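Local coordinates for protein Sqt1 (Chaetomium thermophilum, PDB 4ZOY) that probably acts as a dedicated WD40-repeat chaperone that captures a ribosomal protein while it is still being synthesised on the ribosome, at residues 350-355 against 365-370; 342-347 against 377-382; 393-398 against 407-412. One frame throughout, in Å; residues are numbered along the deposited sequence.

Overall arrangement
Going from the N terminus, the chain enters this region at strand 342-347, turns, and forms contact 1 when 365-370 returns along 350-355 and completes a beta hairpin. The chain then runs on to 377-382, which comes back against 342-347 as contact 2; the hairpin of contact 1 therefore sits wholly within that longer loop. Contact 3, between 393-398 and 407-412, follows in series as a second hairpin. Contacts 1 and 3 each knit strands within one four-stranded blade of the propeller, while contact 2 packs one blade on the next. All three meet at the interface between these blades, where I352, A370 and L367 touch W407, and F381 touches L395.

Contact 1: 350-355 against 365-370; sequences GSIAVF and RHLRGA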
# COMPACT_ATOMS: atom_id res chain seq x y z
N GLY A 350 -15.40 4.56 8.37
CA GLY A 350 -16.14 4.44 7.12
C GLY A 350 -16.07 5.63 6.17
O GLY A 350 -16.61 5.57 5.06
N SER A 351 -15.41 6.71 6.60
CA SER A 351 -15.38 7.92 5.80
C SER A 351 -14.06 8.10 5.06
O SER A 351 -13.03 7.53 5.43
CB SER A 351 -15.60 9.16 6.66
OG SER A 351 -14.50 9.38 7.53
N ILE A 352 -14.12 8.90 4.01
CA ILE A 352 -12.94 9.38 3.32
C ILE A 352 -12.96 10.88 3.47
O ILE A 352 -14.02 11.50 3.37
CB ILE A 352 -12.93 8.98 1.84
CG1 ILE A 352 -12.90 7.45 1.71
CG2 ILE A 352 -11.76 9.65 1.09
CD1 ILE A 352 -13.15 6.96 0.30
N ALA A 353 -11.80 11.48 3.74
CA ALA A 353 -11.68 12.92 3.78
C ALA A 353 -10.64 13.38 2.77
O ALA A 353 -9.63 12.71 2.54
CB ALA A 353 -11.33 13.39 5.18
N VAL A 354 -10.91 14.51 2.13
CA VAL A 354 -10.06 15.04 1.08
C VAL A 354 -9.62 16.43 1.49
O VAL A 354 -10.45 17.28 1.83
CB VAL A 354 -10.80 15.09 -0.27
CG1 VAL A 354 -9.88 15.58 -1.39
CG2 VAL A 354 -11.36 13.71 -0.61
N PHE A 355 -8.31 16.66 1.46
CA PHE A 355 -7.74 17.95 1.88
C PHE A 355 -6.98 18.62 0.73
O PHE A 355 -6.34 17.94 -0.08
CB PHE A 355 -6.79 17.73 3.06
CG PHE A 355 -7.42 17.03 4.22
CD1 PHE A 355 -8.09 17.75 5.19
CD2 PHE A 355 -7.34 15.64 4.35
CE1 PHE A 355 -8.67 17.12 6.27
CE2 PHE A 355 -7.94 15.00 5.43
CZ PHE A 355 -8.60 15.74 6.40
N ARG A 365 -13.58 17.95 1.10
CA ARG A 365 -14.78 17.14 1.19
C ARG A 365 -14.62 16.07 2.25
O ARG A 365 -13.57 15.44 2.38
CB ARG A 365 -15.09 16.49 -0.16
CG ARG A 365 -16.48 15.86 -0.23
CD ARG A 365 -16.93 15.70 -1.67
NE ARG A 365 -18.37 15.48 -1.76
CZ ARG A 365 -19.07 15.55 -2.90
NH1 ARG A 365 -18.45 15.82 -4.04
NH2 ARG A 365 -20.38 15.34 -2.89
N HIS A 366 -15.68 15.88 3.03
CA HIS A 366 -15.75 14.80 3.99
C HIS A 366 -16.82 13.83 3.50
O HIS A 366 -18.02 14.11 3.60
CB HIS A 366 -16.09 15.34 5.38
CG HIS A 366 -16.00 14.33 6.48
ND1 HIS A 366 -16.43 14.59 7.76
CD2 HIS A 366 -15.52 13.06 6.50
CE1 HIS A 366 -16.24 13.53 8.52
NE2 HIS A 366 -15.68 12.59 7.78
N LEU A 367 -16.38 12.71 2.94
CA LEU A 367 -17.29 11.70 2.41
C LEU A 367 -17.67 10.73 3.52
O LEU A 367 -17.04 9.68 3.70
CB LEU A 367 -16.65 10.94 1.24
CG LEU A 367 -16.32 11.75 -0.02
CD1 LEU A 367 -15.49 10.91 -0.98
CD2 LEU A 367 -17.59 12.24 -0.70
N ARG A 368 -18.68 11.10 4.29
CA ARG A 368 -19.15 10.25 5.38
C ARG A 368 -19.85 9.03 4.79
O ARG A 368 -20.58 9.14 3.82
CB ARG A 368 -20.10 11.01 6.32
CG ARG A 368 -19.53 12.31 6.87
CD ARG A 368 -20.65 13.13 7.52
NE ARG A 368 -20.22 14.46 7.95
CZ ARG A 368 -19.91 14.77 9.20
NH1 ARG A 368 -19.97 13.85 10.15
NH2 ARG A 368 -19.52 16.01 9.51
N GLY A 369 -19.59 7.87 5.37
CA GLY A 369 -20.25 6.66 4.90
C GLY A 369 -19.82 6.20 3.52
O GLY A 369 -20.57 5.54 2.81
N ALA A 370 -18.60 6.57 3.12
CA ALA A 370 -18.03 6.09 1.87
C ALA A 370 -18.05 4.57 1.81
O ALA A 370 -18.28 3.99 0.74
CB ALA A 370 -16.59 6.61 1.71
O HOH W 1 -15.98 10.76 10.05
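The imidazole of H366 presents its edge to S351: OG lies in the ring plane, 3.4 Å from NE2 in a weak hydrogen bond, and I352 O is also at the rim. Over the centre of one ring face stands CG of R368, 3.8 Å above the plane, while H366 ND1 lies over one face of the R368 guanidinium, toward its rim. A water at the ring edge bridges S351 and H366, 2.9 Å from H366 NE2 and donating to S351 OG, a hydroxyl also bonded to D349 and Q327. With CG opposite the backbone N (chi1 -172°), the H366 ring leans toward the neighbouring strand. A leucine in its place would probably leave the water without its nitrogen partner and the R368 chain without its flat ring. The backbones run antiparallel as the third and the outermost, fourth strand of a WD40 propeller blade, bonded from L367 N to I352 O (2.7 Å) and from V354 N to R365 O. On the opposite sheet face, I352 and L367 lie side by side, and a type II turn from L367 to A370 brings A370 CB to 3.7 Å from I352 CD1, both against W407 of the next blade.

Contact 2: 342-347 against 377-382; sequences ILAAGS and VKVEFV
V379 is the first residue along 377-382 to reach strand 342-347. With chi1 at -59°, its CG1 lies anti to the carbonyl carbon and approaches CA of G346 at 4.3 Å, while CG2 lies 4.1 Å from the carbonyl oxygen of A344. The absence of a side chain at G346 matters here, because a beta carbon there would sit only about 3.3 Å from V379 CG1. V379 also touches I352, and its backbone N is hydrogen-bonded to the hydroxyl of S333, a polar tie between the two sheets. K378, just before it, bonds through NZ to F460 O and, weakly, in a salt bridge of 3.3 Å from K378 NZ to E380 OE1; E380 points away from 342-347, its OE2 held by Q462. F381 then swings back toward the contact and makes its broadest apolar surface. CD1 of I342 lies 3.8 Å from F381 CE1 and equally near CZ, put there by a chi1 of 59°, which sets CG1 between the backbone N and the carbonyl carbon, with the chain extended beyond. On the other side of the ring tip, A344 CB packs 4.1 Å from F381 CE2. L395 and A335 also touch the F381 ring. No hydrogen bond joins the two segments, whose strand axes are 6.9 Å apart at the closest point. They are thus layers and not neighbours within a sheet: the first strand of one blade packs face to face, nearly antiparallel, on the second strand of the preceding blade, the hydrophobic interface between blades characteristic of a WD40 beta-propeller.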
# COMPACT_ATOMS: atom_id res chain seq x y z
N ILE A 342 -4.25 17.47 -3.81
CA ILE A 342 -5.13 16.93 -2.78
C ILE A 342 -4.53 15.71 -2.09
O ILE A 342 -3.69 14.99 -2.66
CB ILE A 342 -6.53 16.54 -3.33
CG1 ILE A 342 -6.40 15.49 -4.45
CG2 ILE A 342 -7.30 17.78 -3.82
CD1 ILE A 342 -7.75 15.03 -5.00
N LEU A 343 -4.97 15.50 -0.86
CA LEU A 343 -4.62 14.35 -0.04
C LEU A 343 -5.91 13.67 0.39
O LEU A 343 -6.82 14.35 0.87
CB LEU A 343 -3.82 14.78 1.19
CG LEU A 343 -3.59 13.74 2.29
CD1 LEU A 343 -2.60 12.66 1.84
CD2 LEU A 343 -3.14 14.41 3.59
N ALA A 344 -6.00 12.36 0.20
CA ALA A 344 -7.16 11.57 0.63
C ALA A 344 -6.82 10.68 1.81
O ALA A 344 -5.74 10.08 1.87
CB ALA A 344 -7.68 10.72 -0.52
N ALA A 345 -7.75 10.56 2.76
CA ALA A 345 -7.55 9.77 3.96
C ALA A 345 -8.76 8.87 4.21
O ALA A 345 -9.89 9.34 4.22
CB ALA A 345 -7.33 10.69 5.16
N GLY A 346 -8.51 7.57 4.39
CA GLY A 346 -9.59 6.63 4.68
C GLY A 346 -9.54 6.22 6.13
O GLY A 346 -8.47 5.93 6.67
N SER A 347 -10.71 6.18 6.77
CA SER A 347 -10.80 5.94 8.20
C SER A 347 -11.52 4.66 8.54
O SER A 347 -12.39 4.20 7.79
CB SER A 347 -11.52 7.13 8.87
OG SER A 347 -11.71 6.90 10.26
N VAL A 377 -10.38 0.49 4.10
CA VAL A 377 -9.14 -0.24 4.23
C VAL A 377 -8.01 0.37 3.38
O VAL A 377 -6.85 0.45 3.82
CB VAL A 377 -9.36 -1.72 3.84
CG1 VAL A 377 -8.04 -2.47 3.74
CG2 VAL A 377 -10.30 -2.38 4.87
N LYS A 378 -8.36 0.79 2.17
CA LYS A 378 -7.37 1.32 1.24
C LYS A 378 -7.99 2.35 0.33
O LYS A 378 -9.10 2.16 -0.16
CB LYS A 378 -6.77 0.18 0.41
CG LYS A 378 -5.75 0.65 -0.63
CD LYS A 378 -5.11 -0.53 -1.34
CE LYS A 378 -4.24 -0.07 -2.50
NZ LYS A 378 -3.35 -1.16 -3.00
N VAL A 379 -7.25 3.43 0.10
CA VAL A 379 -7.58 4.39 -0.95
C VAL A 379 -6.35 4.54 -1.84
O VAL A 379 -5.20 4.50 -1.36
CB VAL A 379 -8.00 5.77 -0.40
CG1 VAL A 379 -9.22 5.64 0.50
CG2 VAL A 379 -6.85 6.48 0.36
N GLU A 380 -6.59 4.70 -3.14
CA GLU A 380 -5.48 4.80 -4.09
C GLU A 380 -5.93 5.52 -5.35
O GLU A 380 -6.96 5.16 -5.94
CB GLU A 380 -4.94 3.41 -4.44
CG GLU A 380 -3.71 3.45 -5.35
CD GLU A 380 -3.30 2.07 -5.80
OE1 GLU A 380 -2.58 1.37 -5.04
OE2 GLU A 380 -3.69 1.67 -6.91
N PHE A 381 -5.17 6.53 -5.76
CA PHE A 381 -5.51 7.27 -6.97
C PHE A 381 -5.20 6.47 -8.22
O PHE A 381 -4.19 5.77 -8.29
CB PHE A 381 -4.76 8.60 -7.03
CG PHE A 381 -5.31 9.63 -6.10
CD1 PHE A 381 -6.32 10.49 -6.52
CD2 PHE A 381 -4.83 9.75 -4.81
CE1 PHE A 381 -6.84 11.45 -5.65
CE2 PHE A 381 -5.35 10.70 -3.94
CZ PHE A 381 -6.35 11.55 -4.36
N VAL A 382 -6.08 6.60 -9.21
CA VAL A 382 -5.81 6.07 -10.54
C VAL A 382 -4.70 6.90 -11.18
O VAL A 382 -4.81 8.13 -11.28
CB VAL A 382 -7.07 6.09 -11.43
CG1 VAL A 382 -6.76 5.53 -12.81
CG2 VAL A 382 -8.20 5.32 -10.76

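Contact 3: 393-398 against 407-412; sequences WLLTSC and WDLRGG
Hydrogen bonds come first: W407 NE1 points almost straight at S397 OG (2.8 Å, 166° at the hydrogen) in the indole plane; a chi1 of 65° sets OG there, and H371 NE2 also bonds it. Main-chain bonds lace the strands: W407 N to L395 O (2.7 Å), L395 N to W407 O, and L409 N to W393 O. The chain of indole, hydroxyl and histidine is consistent with the WD40 tetrad, and W407 with D408, at the end of the blade's third strand, probably represents the Trp-Asp pair that names the repeat. Charge interactions centre on D408: R410 grips its carboxylate side-on, NE 3.0 Å from D408 OD1 and NH2 2.8 Å from D408 OD2, while R410 N reaches OD1 from the opposite face, closing an Asx turn. The three bonds are likely to hold the carboxylate fixed, with NE and NH2 fixing the end of the R410 chain. Among nonpolar contacts, R410 CG makes a CH-pi contact over one face of W393, 3.9 Å from its five-membered-ring centroid, the side chains crossing at about a right angle with indole and guanidinium planes 50° apart. L395 CB meets L409 CD1 at 3.8 Å, both leucines against F381.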
# COMPACT_ATOMS: atom_id res chain seq x y z
N TRP A 393 -7.68 13.06 -10.16
CA TRP A 393 -8.95 13.34 -9.47
C TRP A 393 -9.79 12.11 -9.17
O TRP A 393 -10.82 12.22 -8.52
CB TRP A 393 -9.79 14.33 -10.30
CG TRP A 393 -9.14 15.65 -10.40
CD1 TRP A 393 -8.49 16.16 -11.48
CD2 TRP A 393 -9.06 16.64 -9.37
NE1 TRP A 393 -8.01 17.42 -11.19
CE2 TRP A 393 -8.35 17.74 -9.90
CE3 TRP A 393 -9.52 16.72 -8.05
CZ2 TRP A 393 -8.09 18.89 -9.17
CZ3 TRP A 393 -9.26 17.86 -7.32
CH2 TRP A 393 -8.55 18.94 -7.88
N LEU A 394 -9.33 10.95 -9.63
CA LEU A 394 -10.09 9.71 -9.48
C LEU A 394 -9.45 8.81 -8.42
O LEU A 394 -8.27 8.45 -8.52
CB LEU A 394 -10.18 8.99 -10.82
CG LEU A 394 -11.17 9.60 -11.81
CD1 LEU A 394 -11.00 8.98 -13.19
CD2 LEU A 394 -12.61 9.44 -11.32
N LEU A 395 -10.25 8.47 -7.42
CA LEU A 395 -9.79 7.71 -6.26
C LEU A 395 -10.56 6.41 -6.15
O LEU A 395 -11.80 6.41 -6.17
CB LEU A 395 -9.98 8.53 -4.98
CG LEU A 395 -9.42 7.88 -3.70
CD1 LEU A 395 -7.94 8.17 -3.59
CD2 LEU A 395 -10.17 8.38 -2.47
N THR A 396 -9.83 5.31 -6.03
CA THR A 396 -10.46 4.01 -5.77
C THR A 396 -10.32 3.66 -4.30
O THR A 396 -9.25 3.86 -3.71
CB THR A 396 -9.82 2.93 -6.62
OG1 THR A 396 -9.85 3.34 -7.99
CG2 THR A 396 -10.58 1.59 -6.50
N SER A 397 -11.39 3.15 -3.71
CA SER A 397 -11.37 2.76 -2.30
C SER A 397 -11.97 1.37 -2.10
O SER A 397 -12.80 0.92 -2.90
CB SER A 397 -12.13 3.78 -1.45
OG SER A 397 -13.51 3.79 -1.78
N CYS A 398 -11.56 0.68 -1.04
CA CYS A 398 -12.22 -0.57 -0.68
C CYS A 398 -12.45 -0.59 0.82
O CYS A 398 -11.78 0.12 1.57
CB CYS A 398 -11.40 -1.79 -1.13
SG CYS A 398 -9.89 -2.10 -0.16
N TRP A 407 -14.27 7.28 -6.89
CA TRP A 407 -14.75 8.61 -6.56
C TRP A 407 -14.11 9.65 -7.45
O TRP A 407 -12.92 9.56 -7.76
CB TRP A 407 -14.43 8.94 -5.10
CG TRP A 407 -14.84 7.89 -4.13
CD1 TRP A 407 -14.08 6.84 -3.70
CD2 TRP A 407 -16.09 7.78 -3.47
NE1 TRP A 407 -14.79 6.09 -2.80
CE2 TRP A 407 -16.03 6.64 -2.65
CE3 TRP A 407 -17.27 8.54 -3.50
CZ2 TRP A 407 -17.10 6.24 -1.85
CZ3 TRP A 407 -18.33 8.14 -2.71
CH2 TRP A 407 -18.24 7.00 -1.90
N ASP A 408 -14.92 10.62 -7.83
CA ASP A 408 -14.49 11.83 -8.52
C ASP A 408 -14.33 12.91 -7.45
O ASP A 408 -15.31 13.35 -6.85
CB ASP A 408 -15.54 12.20 -9.59
CG ASP A 408 -15.37 13.60 -10.16
OD1 ASP A 408 -14.37 14.29 -9.91
OD2 ASP A 408 -16.30 13.99 -10.91
N LEU A 409 -13.09 13.33 -7.21
CA LEU A 409 -12.80 14.23 -6.09
C LEU A 409 -12.73 15.70 -6.49
O LEU A 409 -12.25 16.52 -5.72
CB LEU A 409 -11.49 13.83 -5.41
CG LEU A 409 -11.44 12.40 -4.83
CD1 LEU A 409 -10.14 12.20 -4.07
CD2 LEU A 409 -12.64 12.11 -3.94
N ARG A 410 -13.21 16.04 -7.68
CA ARG A 410 -13.17 17.45 -8.09
C ARG A 410 -14.11 18.33 -7.26
O ARG A 410 -13.83 19.51 -7.06
CB ARG A 410 -13.53 17.59 -9.57
CG ARG A 410 -12.48 17.04 -10.50
CD ARG A 410 -12.97 17.07 -11.94
NE ARG A 410 -14.16 16.24 -12.12
CZ ARG A 410 -14.93 16.25 -13.20
NH1 ARG A 410 -14.66 17.07 -14.21
NH2 ARG A 410 -15.99 15.45 -13.27
N GLY A 411 -15.21 17.76 -6.80
CA GLY A 411 -16.19 18.51 -6.02
C GLY A 411 -15.72 18.93 -4.64
O GLY A 411 -14.67 18.49 -4.16
N GLY A 412 -16.50 19.79 -3.99
CA GLY A 412 -16.18 20.22 -2.64
C GLY A 412 -15.71 21.66 -2.55
O GLY A 412 -15.73 22.40 -3.54